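Local coordinates for protein proline dehydrogenase (Bradyrhizobium japonicum USDA 110, PDB 3HAZ) that is thought to oxidise proline to glutamate in two steps, through an FAD-dependent proline dehydrogenase and an NAD-dependent 1-pyrroline-5-carboxylate dehydrogenase joined in one chain, at residues A[216-221]-A[234-239]; A[209-214]-A[264-269]; A[915-920]-A[954-959]; A[795-800]-A[944-949]. All coordinates share one frame; numbering follows the deposited sequence.

Interaction 1: residues A[216-221]-A[234-239]. With SO4 (sulfate ion), chain K.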
loop_
_atom_site.group_PDB
_atom_site.type_symbol
_atom_site.label_atom_id
_atom_site.label_comp_id
_atom_site.label_asym_id
_atom_site.label_seq_id
_atom_site.Cartn_x
_atom_site.Cartn_y
_atom_site.Cartn_z
ATOM N N SER A 216 48.347 -22.096 40.965
ATOM C CA SER A 216 48.036 -23.481 41.309
ATOM C C SER A 216 47.771 -24.332 40.068
ATOM O O SER A 216 48.188 -25.491 40.009
ATOM C CB SER A 216 46.836 -23.557 42.264
ATOM O OG SER A 216 47.151 -23.023 43.542
ATOM N N ALA A 217 47.078 -23.766 39.079
ATOM C CA ALA A 217 46.749 -24.513 37.862
ATOM C C ALA A 217 48.016 -24.854 37.072
ATOM O O ALA A 217 48.177 -25.964 36.562
ATOM C CB ALA A 217 45.757 -23.713 36.982
ATOM N N ILE A 218 48.904 -23.872 36.967
ATOM C CA ILE A 218 50.182 -24.051 36.302
ATOM C C ILE A 218 51.001 -25.203 36.926
ATOM O O ILE A 218 51.584 -26.007 36.205
ATOM C CB ILE A 218 50.976 -22.728 36.295
ATOM C CG1 ILE A 218 50.360 -21.764 35.277
ATOM C CG2 ILE A 218 52.448 -22.973 35.983
ATOM C CD1 ILE A 218 50.867 -20.321 35.404
ATOM N N GLU A 219 51.022 -25.299 38.255
ATOM C CA GLU A 219 51.700 -26.416 38.913
ATOM C C GLU A 219 51.026 -27.755 38.605
ATOM O O GLU A 219 51.698 -28.739 38.279
ATOM C CB GLU A 219 51.808 -26.192 40.421
ATOM C CG GLU A 219 52.692 -25.018 40.778
ATOM C CD GLU A 219 54.002 -25.028 40.004
ATOM O OE1 GLU A 219 54.721 -26.051 40.054
ATOM O OE2 GLU A 219 54.317 -24.010 39.353
ATOM N N THR A 220 49.701 -27.793 38.693
ATOM C CA THR A 220 48.964 -29.011 38.368
ATOM C C THR A 220 49.241 -29.460 36.935
ATOM O O THR A 220 49.604 -30.613 36.693
ATOM C CB THR A 220 47.447 -28.828 38.554
ATOM O OG1 THR A 220 47.170 -28.577 39.935
ATOM C CG2 THR A 220 46.687 -30.082 38.099
ATOM N N ILE A 221 49.055 -28.545 35.989
ATOM C CA ILE A 221 49.305 -28.829 34.579
ATOM C C ILE A 221 50.747 -29.265 34.383
ATOM O O ILE A 221 51.023 -30.219 33.649
ATOM C CB ILE A 221 49.058 -27.588 33.697
ATOM C CG1 ILE A 221 47.565 -27.312 33.559
ATOM C CG2 ILE A 221 49.673 -27.773 32.323
ATOM C CD1 ILE A 221 47.271 -25.952 32.951
ATOM N N PRO A 234 50.799 -28.849 27.352
ATOM C CA PRO A 234 49.514 -28.211 27.662
ATOM C C PRO A 234 49.631 -26.701 27.834
ATOM O O PRO A 234 50.726 -26.164 28.044
ATOM C CB PRO A 234 49.112 -28.852 29.000
ATOM C CG PRO A 234 50.042 -30.016 29.192
ATOM C CD PRO A 234 51.299 -29.646 28.483
ATOM N N GLY A 235 48.491 -26.027 27.754
ATOM C CA GLY A 235 48.438 -24.590 27.914
ATOM C C GLY A 235 47.495 -24.133 29.012
ATOM O O GLY A 235 46.659 -24.891 29.516
ATOM N N ILE A 236 47.644 -22.875 29.392
ATOM C CA ILE A 236 46.706 -22.242 30.297
ATOM C C ILE A 236 46.294 -20.901 29.704
ATOM O O ILE A 236 47.119 -20.203 29.110
ATOM C CB ILE A 236 47.329 -22.049 31.698
ATOM C CG1 ILE A 236 46.279 -21.566 32.699
ATOM C CG2 ILE A 236 48.528 -21.092 31.638
ATOM C CD1 ILE A 236 46.739 -21.670 34.150
ATOM N N SER A 237 45.014 -20.560 29.846
ATOM C CA SER A 237 44.490 -19.274 29.399
ATOM C C SER A 237 44.262 -18.364 30.592
ATOM O O SER A 237 43.728 -18.794 31.619
ATOM C CB SER A 237 43.167 -19.445 28.647
ATOM O OG SER A 237 43.384 -19.885 27.325
ATOM N N VAL A 238 44.649 -17.102 30.431
ATOM C CA VAL A 238 44.618 -16.121 31.506
ATOM C C VAL A 238 43.951 -14.836 31.026
ATOM O O VAL A 238 44.111 -14.453 29.869
ATOM C CB VAL A 238 46.055 -15.821 31.977
ATOM C CG1 VAL A 238 46.145 -14.460 32.630
ATOM C CG2 VAL A 238 46.541 -16.930 32.910
ATOM N N LYS A 239 43.193 -14.187 31.912
ATOM C CA LYS A 239 42.535 -12.916 31.600
ATOM C C LYS A 239 43.079 -11.763 32.439
ATOM O O LYS A 239 43.065 -11.815 33.671
ATOM C CB LYS A 239 41.023 -13.023 31.815
ATOM C CG LYS A 239 40.262 -13.651 30.656
ATOM C CD LYS A 239 38.774 -13.708 30.964
ATOM C CE LYS A 239 37.982 -14.257 29.784
ATOM N NZ LYS A 239 38.481 -15.593 29.378
HETATM S S SO4 K . 36.345 -16.996 25.974
HETATM O O1 SO4 K . 36.755 -17.957 24.954
HETATM O O2 SO4 K . 35.104 -16.366 25.538
HETATM O O3 SO4 K . 36.124 -17.692 27.241
HETATM O O4 SO4 K . 37.388 -15.986 26.149
#

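Interaction 2: residues A[209-214]-A[264-269]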
loop_
_atom_site.group_PDB
_atom_site.type_symbol
_atom_site.label_atom_id
_atom_site.label_comp_id
_atom_site.label_asym_id
_atom_site.label_seq_id
_atom_site.Cartn_x
_atom_site.Cartn_y
_atom_site.Cartn_z
ATOM N N ARG A 209 43.202 -13.928 44.539
ATOM C CA ARG A 209 42.646 -15.270 44.454
ATOM C C ARG A 209 42.846 -15.831 43.052
ATOM O O ARG A 209 43.249 -16.976 42.886
ATOM C CB ARG A 209 41.159 -15.259 44.804
ATOM C CG ARG A 209 40.482 -16.594 44.576
ATOM C CD ARG A 209 39.099 -16.618 45.194
ATOM N NE ARG A 209 38.212 -15.644 44.569
ATOM C CZ ARG A 209 37.604 -15.837 43.406
ATOM N NH1 ARG A 209 37.794 -16.971 42.735
ATOM N NH2 ARG A 209 36.810 -14.899 42.912
ATOM N N TYR A 210 42.558 -15.015 42.041
ATOM C CA TYR A 210 42.717 -15.456 40.659
ATOM C C TYR A 210 44.174 -15.722 40.334
ATOM O O TYR A 210 44.491 -16.709 39.672
ATOM C CB TYR A 210 42.152 -14.426 39.673
ATOM C CG TYR A 210 40.647 -14.362 39.642
ATOM C CD1 TYR A 210 39.894 -15.505 39.403
ATOM C CD2 TYR A 210 39.975 -13.152 39.838
ATOM C CE1 TYR A 210 38.512 -15.455 39.366
ATOM C CE2 TYR A 210 38.595 -13.089 39.796
ATOM C CZ TYR A 210 37.869 -14.247 39.557
ATOM O OH TYR A 210 36.496 -14.195 39.513
ATOM N N PHE A 211 45.057 -14.829 40.780
ATOM C CA PHE A 211 46.494 -15.057 40.638
ATOM C C PHE A 211 46.879 -16.410 41.233
ATOM O O PHE A 211 47.550 -17.210 40.585
ATOM C CB PHE A 211 47.318 -13.943 41.298
ATOM C CG PHE A 211 48.798 -14.204 41.286
ATOM C CD1 PHE A 211 49.601 -13.681 40.285
ATOM C CD2 PHE A 211 49.385 -14.999 42.264
ATOM C CE1 PHE A 211 50.968 -13.940 40.267
ATOM C CE2 PHE A 211 50.749 -15.258 42.252
ATOM C CZ PHE A 211 51.542 -14.731 41.252
ATOM N N ASP A 212 46.446 -16.659 42.468
ATOM C CA ASP A 212 46.757 -17.914 43.151
ATOM C C ASP A 212 46.193 -19.119 42.400
ATOM O O ASP A 212 46.865 -20.139 42.261
ATOM C CB ASP A 212 46.228 -17.895 44.588
ATOM C CG ASP A 212 46.952 -16.889 45.467
ATOM O OD1 ASP A 212 48.053 -16.437 45.087
ATOM O OD2 ASP A 212 46.418 -16.547 46.541
ATOM N N ALA A 213 44.961 -19.001 41.919
ATOM C CA ALA A 213 44.348 -20.084 41.149
ATOM C C ALA A 213 45.153 -20.418 39.891
ATOM O O ALA A 213 45.403 -21.595 39.597
ATOM C CB ALA A 213 42.893 -19.748 40.792
ATOM N N TYR A 214 45.556 -19.390 39.148
ATOM C CA TYR A 214 46.396 -19.605 37.971
ATOM C C TYR A 214 47.698 -20.292 38.374
ATOM O O TYR A 214 48.130 -21.243 37.730
ATOM C CB TYR A 214 46.754 -18.282 37.288
ATOM C CG TYR A 214 45.623 -17.565 36.579
ATOM C CD1 TYR A 214 44.740 -18.247 35.750
ATOM C CD2 TYR A 214 45.472 -16.183 36.704
ATOM C CE1 TYR A 214 43.708 -17.571 35.086
ATOM C CE2 TYR A 214 44.455 -15.501 36.047
ATOM C CZ TYR A 214 43.574 -16.199 35.245
ATOM O OH TYR A 214 42.574 -15.516 34.594
ATOM N N LEU A 264 53.890 -11.266 34.919
ATOM C CA LEU A 264 55.250 -11.765 34.751
ATOM C C LEU A 264 55.504 -12.984 35.641
ATOM O O LEU A 264 56.052 -13.985 35.191
ATOM C CB LEU A 264 56.272 -10.663 35.055
ATOM C CG LEU A 264 57.735 -11.092 34.935
ATOM C CD1 LEU A 264 58.002 -11.739 33.587
ATOM C CD2 LEU A 264 58.673 -9.912 35.164
ATOM N N ASP A 265 55.102 -12.888 36.905
ATOM C CA ASP A 265 55.255 -13.987 37.855
ATOM C C ASP A 265 54.586 -15.252 37.322
ATOM O O ASP A 265 55.171 -16.339 37.346
ATOM C CB ASP A 265 54.660 -13.591 39.211
ATOM C CG ASP A 265 54.958 -14.602 40.313
ATOM O OD1 ASP A 265 55.370 -15.741 40.015
ATOM O OD2 ASP A 265 54.773 -14.248 41.492
ATOM N N LEU A 266 53.362 -15.106 36.827
ATOM C CA LEU A 266 52.643 -16.246 36.269
ATOM C C LEU A 266 53.323 -16.813 35.011
ATOM O O LEU A 266 53.429 -18.022 34.860
ATOM C CB LEU A 266 51.183 -15.888 35.996
ATOM C CG LEU A 266 50.275 -15.639 37.211
ATOM C CD1 LEU A 266 48.860 -15.244 36.762
ATOM C CD2 LEU A 266 50.225 -16.853 38.143
ATOM N N ALA A 267 53.792 -15.940 34.125
ATOM C CA ALA A 267 54.502 -16.371 32.917
ATOM C C ALA A 267 55.776 -17.150 33.262
ATOM O O ALA A 267 56.097 -18.148 32.620
ATOM C CB ALA A 267 54.845 -15.165 32.044
ATOM N N GLN A 268 56.495 -16.678 34.276
ATOM C CA GLN A 268 57.710 -17.339 34.734
ATOM C C GLN A 268 57.402 -18.743 35.257
ATOM O O GLN A 268 58.150 -19.686 35.013
ATOM C CB GLN A 268 58.393 -16.507 35.818
ATOM C CG GLN A 268 58.870 -15.119 35.360
ATOM C CD GLN A 268 59.468 -14.308 36.502
ATOM O OE1 GLN A 268 59.221 -14.599 37.677
ATOM N NE2 GLN A 268 60.266 -13.294 36.167
ATOM N N ARG A 269 56.292 -18.875 35.970
ATOM C CA ARG A 269 55.890 -20.163 36.511
ATOM C C ARG A 269 55.527 -21.123 35.388
ATOM O O ARG A 269 55.799 -22.320 35.476
ATOM C CB ARG A 269 54.712 -19.992 37.464
ATOM C CG ARG A 269 55.100 -19.414 38.820
ATOM C CD ARG A 269 53.892 -18.790 39.499
ATOM N NE ARG A 269 54.214 -18.269 40.819
ATOM C CZ ARG A 269 54.173 -18.990 41.932
ATOM N NH1 ARG A 269 53.832 -20.272 41.885
ATOM N NH2 ARG A 269 54.479 -18.430 43.092
#

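Interaction 3: residues A[915-920]-A[954-959]. With NAD (nicotinamide-adenine-dinucleotide), chain D.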
loop_
_atom_site.group_PDB
_atom_site.type_symbol
_atom_site.label_atom_id
_atom_site.label_comp_id
_atom_site.label_asym_id
_atom_site.label_seq_id
_atom_site.Cartn_x
_atom_site.Cartn_y
_atom_site.Cartn_z
ATOM N N GLY A 915 9.606 8.076 45.513
ATOM C CA GLY A 915 9.383 7.170 44.399
ATOM C C GLY A 915 10.071 7.603 43.122
ATOM O O GLY A 915 9.423 7.810 42.097
ATOM N N LEU A 916 11.389 7.741 43.179
ATOM C CA LEU A 916 12.154 8.208 42.030
ATOM C C LEU A 916 12.731 7.042 41.217
ATOM O O LEU A 916 12.222 6.724 40.142
ATOM C CB LEU A 916 13.255 9.176 42.475
ATOM C CG LEU A 916 13.961 9.946 41.355
ATOM C CD1 LEU A 916 12.949 10.612 40.417
ATOM C CD2 LEU A 916 14.889 10.982 41.960
ATOM N N THR A 917 13.788 6.406 41.718
ATOM C CA THR A 917 14.333 5.226 41.035
ATOM C C THR A 917 14.289 3.968 41.901
ATOM O O THR A 917 14.357 4.034 43.134
ATOM C CB THR A 917 15.791 5.434 40.536
ATOM O OG1 THR A 917 16.638 5.785 41.639
ATOM C CG2 THR A 917 15.853 6.534 39.486
ATOM N N LEU A 918 14.189 2.823 41.235
ATOM C CA LEU A 918 14.271 1.531 41.893
ATOM C C LEU A 918 15.078 0.562 41.034
ATOM O O LEU A 918 14.845 0.446 39.833
ATOM C CB LEU A 918 12.876 0.961 42.141
ATOM C CG LEU A 918 12.905 -0.498 42.607
ATOM C CD1 LEU A 918 13.386 -0.593 44.051
ATOM C CD2 LEU A 918 11.558 -1.164 42.448
ATOM N N GLY A 919 16.031 -0.127 41.655
ATOM C CA GLY A 919 16.800 -1.145 40.965
ATOM C C GLY A 919 16.322 -2.538 41.334
ATOM O O GLY A 919 16.009 -2.797 42.494
ATOM N N VAL A 920 16.253 -3.431 40.348
ATOM C CA VAL A 920 15.924 -4.831 40.600
ATOM C C VAL A 920 16.924 -5.738 39.895
ATOM O O VAL A 920 17.084 -5.669 38.676
ATOM C CB VAL A 920 14.508 -5.216 40.108
ATOM C CG1 VAL A 920 14.201 -6.681 40.455
ATOM C CG2 VAL A 920 13.457 -4.296 40.697
ATOM N N GLN A 954 14.898 6.931 28.519
ATOM C CA GLN A 954 14.315 6.794 29.850
ATOM C C GLN A 954 13.731 8.128 30.307
ATOM O O GLN A 954 14.412 8.905 30.984
ATOM C CB GLN A 954 15.343 6.298 30.880
ATOM C CG GLN A 954 15.839 4.877 30.627
ATOM C CD GLN A 954 17.188 4.840 29.944
ATOM O OE1 GLN A 954 17.978 5.777 30.066
ATOM N NE2 GLN A 954 17.471 3.744 29.234
ATOM N N PRO A 955 12.476 8.413 29.920
ATOM C CA PRO A 955 11.822 9.603 30.485
ATOM C C PRO A 955 11.976 9.520 31.990
ATOM O O PRO A 955 11.666 8.484 32.581
ATOM C CB PRO A 955 10.360 9.427 30.073
ATOM C CG PRO A 955 10.446 8.653 28.773
ATOM C CD PRO A 955 11.613 7.704 28.956
ATOM N N PHE A 956 12.492 10.580 32.592
ATOM C CA PHE A 956 12.943 10.510 33.963
ATOM C C PHE A 956 12.120 11.396 34.895
ATOM O O PHE A 956 11.810 12.537 34.566
ATOM C CB PHE A 956 14.425 10.882 34.039
ATOM C CG PHE A 956 14.986 10.794 35.425
ATOM C CD1 PHE A 956 15.465 9.589 35.916
ATOM C CD2 PHE A 956 15.020 11.910 36.247
ATOM C CE1 PHE A 956 15.971 9.495 37.201
ATOM C CE2 PHE A 956 15.533 11.825 37.535
ATOM C CZ PHE A 956 16.009 10.617 38.009
ATOM N N GLY A 957 11.778 10.864 36.064
ATOM C CA GLY A 957 11.023 11.617 37.048
ATOM C C GLY A 957 10.118 10.723 37.869
ATOM O O GLY A 957 9.589 9.725 37.374
ATOM N N GLY A 958 9.922 11.090 39.127
ATOM C CA GLY A 958 9.215 10.226 40.050
ATOM C C GLY A 958 7.930 10.833 40.561
ATOM O O GLY A 958 7.502 11.880 40.091
ATOM N N ASN A 959 7.318 10.165 41.529
ATOM C CA ASN A 959 6.073 10.639 42.115
ATOM C C ASN A 959 6.144 10.590 43.630
ATOM O O ASN A 959 7.228 10.437 44.203
ATOM C CB ASN A 959 4.899 9.817 41.591
ATOM C CG ASN A 959 5.284 8.380 41.313
ATOM O OD1 ASN A 959 5.308 7.941 40.160
ATOM N ND2 ASN A 959 5.615 7.644 42.369
HETATM P PA NAD D . 17.627 22.946 46.754
HETATM O O1A NAD D . 16.085 22.702 47.257
HETATM O O2A NAD D . 18.508 23.124 47.920
HETATM O O5B NAD D . 17.633 24.325 45.814
HETATM C C5B NAD D . 17.695 24.195 44.400
HETATM C C4B NAD D . 17.284 25.499 43.698
HETATM O O4B NAD D . 16.126 26.196 44.296
HETATM C C3B NAD D . 18.384 26.638 43.692
HETATM O O3B NAD D . 18.710 27.286 42.501
HETATM C C2B NAD D . 17.991 27.438 44.930
HETATM O O2B NAD D . 18.692 28.617 45.258
HETATM C C1B NAD D . 16.535 27.481 44.755
HETATM N N9A NAD D . 15.850 27.809 46.014
HETATM C C8A NAD D . 16.290 27.582 47.279
HETATM N N7A NAD D . 15.292 28.057 48.181
HETATM C C5A NAD D . 14.226 28.582 47.415
HETATM C C6A NAD D . 13.018 29.166 47.777
HETATM N N6A NAD D . 12.682 29.314 49.184
HETATM N N1A NAD D . 12.153 29.593 46.821
HETATM C C2A NAD D . 12.477 29.449 45.482
HETATM N N3A NAD D . 13.667 28.875 45.123
HETATM C C4A NAD D . 14.544 28.440 46.094
HETATM O O3 NAD D . 18.143 21.674 45.788
HETATM P PN NAD D . 19.775 21.479 45.481
HETATM O O1N NAD D . 20.609 21.508 46.923
HETATM O O2N NAD D . 20.247 22.550 44.600
HETATM O O5D NAD D . 20.039 20.011 44.734
HETATM C C5D NAD D . 19.883 18.807 45.472
HETATM C C4D NAD D . 18.438 18.267 45.435
HETATM O O4D NAD D . 17.719 18.375 44.131
HETATM C C3D NAD D . 18.114 16.794 45.934
HETATM O O3D NAD D . 17.197 16.607 46.985
HETATM C C2D NAD D . 17.849 16.103 44.578
HETATM O O2D NAD D . 17.463 14.744 44.509
HETATM C C1D NAD D . 17.079 17.142 43.871
HETATM N N1N NAD D . 17.146 16.864 42.430
HETATM C C2N NAD D . 16.125 16.104 41.828
HETATM C C3N NAD D . 16.195 15.808 40.401
HETATM C C7N NAD D . 15.073 14.987 39.740
HETATM O O7N NAD D . 15.017 14.926 38.565
HETATM N N7N NAD D . 14.018 14.413 40.551
HETATM C C4N NAD D . 17.340 16.301 39.595
HETATM C C5N NAD D . 18.350 17.057 40.194
HETATM C C6N NAD D . 18.282 17.362 41.640
#

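Interaction 4: residues A[795-800]-A[944-949]. With SO4 (sulfate ion), chain E.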
loop_
_atom_site.group_PDB
_atom_site.type_symbol
_atom_site.label_atom_id
_atom_site.label_comp_id
_atom_site.label_asym_id
_atom_site.label_seq_id
_atom_site.Cartn_x
_atom_site.Cartn_y
_atom_site.Cartn_z
ATOM N N SER A 795 18.981 10.155 41.274
ATOM C CA SER A 795 18.647 8.765 40.970
ATOM C C SER A 795 19.490 7.762 41.763
ATOM O O SER A 795 19.275 6.549 41.674
ATOM C CB SER A 795 18.874 8.510 39.489
ATOM O OG SER A 795 20.223 8.782 39.161
ATOM N N ALA A 796 20.453 8.268 42.526
ATOM C CA ALA A 796 21.461 7.419 43.162
ATOM C C ALA A 796 20.873 6.396 44.117
ATOM O O ALA A 796 19.886 6.659 44.814
ATOM C CB ALA A 796 22.509 8.267 43.890
ATOM N N LEU A 797 21.505 5.227 44.145
ATOM C CA LEU A 797 21.138 4.172 45.074
ATOM C C LEU A 797 21.491 4.567 46.508
ATOM O O LEU A 797 22.635 4.923 46.798
ATOM C CB LEU A 797 21.851 2.877 44.695
ATOM C CG LEU A 797 21.663 1.702 45.659
ATOM C CD1 LEU A 797 20.180 1.339 45.813
ATOM C CD2 LEU A 797 22.459 0.516 45.165
ATOM N N ARG A 798 20.505 4.496 47.401
ATOM C CA ARG A 798 20.713 4.829 48.807
ATOM C C ARG A 798 20.498 3.613 49.703
ATOM O O ARG A 798 21.070 3.529 50.792
ATOM C CB ARG A 798 19.779 5.968 49.246
ATOM C CG ARG A 798 19.707 7.132 48.270
ATOM C CD ARG A 798 21.047 7.841 48.156
ATOM N NE ARG A 798 20.950 9.095 47.407
ATOM C CZ ARG A 798 22.002 9.831 47.055
ATOM N NH1 ARG A 798 21.832 10.958 46.379
ATOM N NH2 ARG A 798 23.229 9.434 47.375
ATOM N N LEU A 799 19.676 2.673 49.246
ATOM C CA LEU A 799 19.302 1.538 50.081
ATOM C C LEU A 799 19.284 0.213 49.319
ATOM O O LEU A 799 18.405 -0.023 48.497
ATOM C CB LEU A 799 17.938 1.789 50.723
ATOM C CG LEU A 799 17.463 0.723 51.708
ATOM C CD1 LEU A 799 18.526 0.482 52.768
ATOM C CD2 LEU A 799 16.147 1.145 52.347
ATOM N N LEU A 800 20.251 -0.656 49.604
ATOM C CA LEU A 800 20.298 -1.972 48.971
ATOM C C LEU A 800 19.644 -3.035 49.844
ATOM O O LEU A 800 20.040 -3.223 50.993
ATOM C CB LEU A 800 21.746 -2.382 48.672
ATOM C CG LEU A 800 21.982 -3.812 48.162
ATOM C CD1 LEU A 800 21.366 -4.045 46.774
ATOM C CD2 LEU A 800 23.466 -4.111 48.134
ATOM N N ARG A 944 20.651 -3.689 35.686
ATOM C CA ARG A 944 21.624 -2.676 35.286
ATOM C C ARG A 944 21.691 -1.603 36.373
ATOM O O ARG A 944 20.940 -1.646 37.349
ATOM C CB ARG A 944 21.250 -2.044 33.939
ATOM C CG ARG A 944 19.835 -1.459 33.883
ATOM C CD ARG A 944 19.755 -0.328 32.864
ATOM N NE ARG A 944 20.384 0.887 33.381
ATOM C CZ ARG A 944 20.499 2.027 32.707
ATOM N NH1 ARG A 944 21.083 3.076 33.280
ATOM N NH2 ARG A 944 20.038 2.120 31.462
ATOM N N ASN A 945 22.584 -0.636 36.217
ATOM C CA ASN A 945 22.650 0.435 37.205
ATOM C C ASN A 945 21.417 1.353 37.134
ATOM O O ASN A 945 20.635 1.283 36.182
ATOM C CB ASN A 945 23.953 1.221 37.074
ATOM C CG ASN A 945 23.952 2.147 35.883
ATOM O OD1 ASN A 945 22.961 2.812 35.604
ATOM N ND2 ASN A 945 25.071 2.198 35.175
ATOM N N MET A 946 21.244 2.197 38.148
ATOM C CA MET A 946 20.029 3.006 38.286
ATOM C C MET A 946 20.189 4.458 37.820
ATOM O O MET A 946 19.312 5.284 38.054
ATOM C CB MET A 946 19.564 3.006 39.750
ATOM C CG MET A 946 19.136 1.645 40.279
ATOM S SD MET A 946 19.250 1.498 42.083
ATOM C CE MET A 946 18.219 2.868 42.615
ATOM N N ILE A 947 21.302 4.773 37.167
ATOM C CA ILE A 947 21.627 6.161 36.879
ATOM C C ILE A 947 21.818 6.462 35.389
ATOM O O ILE A 947 21.891 5.563 34.559
ATOM C CB ILE A 947 22.897 6.591 37.633
ATOM C CG1 ILE A 947 24.117 5.850 37.081
ATOM C CG2 ILE A 947 22.745 6.353 39.140
ATOM C CD1 ILE A 947 25.434 6.399 37.597
ATOM N N GLY A 948 21.890 7.748 35.063
ATOM C CA GLY A 948 22.209 8.189 33.716
ATOM C C GLY A 948 21.074 8.046 32.718
ATOM O O GLY A 948 21.301 7.668 31.569
ATOM N N ALA A 949 19.856 8.351 33.159
ATOM C CA ALA A 949 18.692 8.313 32.285
ATOM C C ALA A 949 18.994 9.054 30.987
ATOM O O ALA A 949 19.574 10.140 31.004
ATOM C CB ALA A 949 17.487 8.920 32.977
HETATM S S SO4 E . 20.614 10.616 36.439
HETATM O O1 SO4 E . 19.619 9.626 36.021
HETATM O O2 SO4 E . 19.989 11.554 37.371
HETATM O O3 SO4 E . 21.740 9.970 37.105
HETATM O O4 SO4 E . 21.113 11.316 35.258
#

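Interaction 1: residues A[216-221]-A[234-239]
I236 holds CG1 opposite the main-chain N (chi1 -172°), with the chain nearly straight beyond, which carries CD1 from the strand to the helix, 3.6 Å from A217 CB. I221 takes the other common isoleucine form, CG2 trans to the backbone N and CG1 beside it (chi1 -74°), which splits its two branches: CG2 rests 3.5 Å from P234 CB and CD1 comes to 4.1 Å from I236 CB. I218 meets I236 at about a right angle, its CG1 3.8 Å from I236 CD1. I221 and P234 instead lie alongside, pointing opposite ways. This is the alpha-to-beta half of a beta-alpha-beta unit, strand 193-196, helix 204-223, strand 235-238, in the TIM-barrel-type domain of proline dehydrogenase; the short helix and strand segments run nearly antiparallel, 169° between directions, with axes 9.3 Å apart. F194 and M196 of strand 193-196 and F277 of strand 276-279 complete the apolar layer. Every touching residue is buried. Beyond the contact, K239 NZ forms a salt bridge with D280; O4 of a sulfate, probably from the crystallisation liquor, accepts a weak bond from K239 NZ at 3.4 Å.

Interaction 2: residues A[209-214]-A[264-269]
L266 lies over one face of the F211 ring, its CD2 3.9 Å from the ring centroid and 21° off the normal, a CH-pi contact between side chains running antiparallel to one another. D265 comes to the rim of the same ring: OD2 sits at the edge, near the ring plane, 3.3 Å from F211 CZ, with ring and carboxylate planes 63° apart. F211 gets there with CG trans to its backbone N (chi1 175°), which swings the ring across to the second helix. The L266 and Y214 side chains cross nearly perpendicularly, L266 CD1 touching Y214 CD2 at 3.5 Å, while the Y214 hydroxyl is bonded to the backbone N of K239. Helices 204-223 and 252-272 thus pack side by side on the outside of the barrel, their short segments nearly parallel. R269 NE is salt-bridged to D265 OD1 at 2.9 Å. An alanine at D265 would leave R269 without this mate and is likely to set its guanidinium free to turn. With that charge paired inside its own helix and the L266 methyls packing both aromatics, cohesion between the helices is mainly apolar.

Interaction 3: residues A[915-920]-A[954-959]
F956 meets the L916 side chain at about a right angle, its CZ 3.9 Å from L916 CD1, while T917 CG2 stands 3.7 Å from CE1 of the same ring. With CG trans to the backbone N (chi1 -178°), F956 reaches from its loop to the start of strand 917-921. The neighbouring CE2 corner meets the cofactor: the NAD carboxamide oxygen O7N lies at the edge, near the ring plane, 3.3 Å from F956 CE2. L916 takes part on this side as well, its CD2 3.8 Å from NAD N7N, and its other methyl, CD1, presses on the loop backbone 3.3 Å from G958 N. Beyond the ring the two segments run close, joined by a bond from N959 N to G915 O, 3.2 Å long, whose donor stands well above the carbonyl plane. Side chains could hardly be fitted here: a CB on G958 would run into G915 O and L916 CA, and the backbone angles of G957 would jam one against the preceding carbonyl. N939 holds G957 N, and K967 bonds to the carbonyls of P955 and G957, tying down the loop; Q954 and P955 bond to N643 and T982 of the second subunit. The result is one wall of the nicotinamide end of the NAD pocket in an aldehyde dehydrogenase domain, close to C794 and E760, the predicted active-site residues.

Interaction 4: residues A[795-800]-A[944-949]
M946 SD packs against L797, 3.8 Å from CD1 and nearly as near CB, the two side chains crossing obliquely; this is the dense part of the contact. The M946 chain bends at its last torsion (chi3 56°), which turns CE back to the backbone, 3.9 Å from S795 O. N765 and M767 of strand 765-769 close in on M946 as well. A serine here in place of M946 would probably cost L797 its thioether contact and open a gap beside strand 797-803. Toward S795 the contact turns polar: I947 CG2 touches S795 OG at 3.5 Å, and a sulfate, probably from the crystallisation liquor, is bound. S795 OG, at chi1 59°, donates to sulfate O3 at 2.8 Å. G948 N meets that same oxygen almost straight on (169°), and A949 N binds O1 at 3.1 Å; R793 is a further partner of the ion. The looser side is the partly exposed flank of R944, N945 and G948. There N945 OD1 accepts from I947 N, 3.0 Å away, and from R944 NH1, which reach it from opposite faces of its plane; R944 also has a salt bridge to E641 of the second subunit. The bond from I947 N makes an Asx turn, and the loop it shapes lines an anion site beside C794, the predicted active-site cysteine of the aldehyde dehydrogenase domain, consistent with a place where an anionic group of the substrate could sit.

The four contacts form two pairs, one in each catalytic domain. Interactions 1 and 2 share helix 204-223, and their centres are 8 Å apart: V238 CG2 packs on Y214 CD1 at 3.6 Å, and I218 CD1 on L266 O. Both lie about 10 Å from the bound FAD, taken from G235 and from the Y214 side chain. Interactions 3 and 4, with centres 9 Å apart, meet through T917 OG1 and S795 O (2.7 Å) and through F956 on A949; both border C794, with NAD beside interaction 3 and the sulfate bound in interaction 4. The pairs do not touch: about 18 Å separates the nearest atoms of interactions 2 and 4.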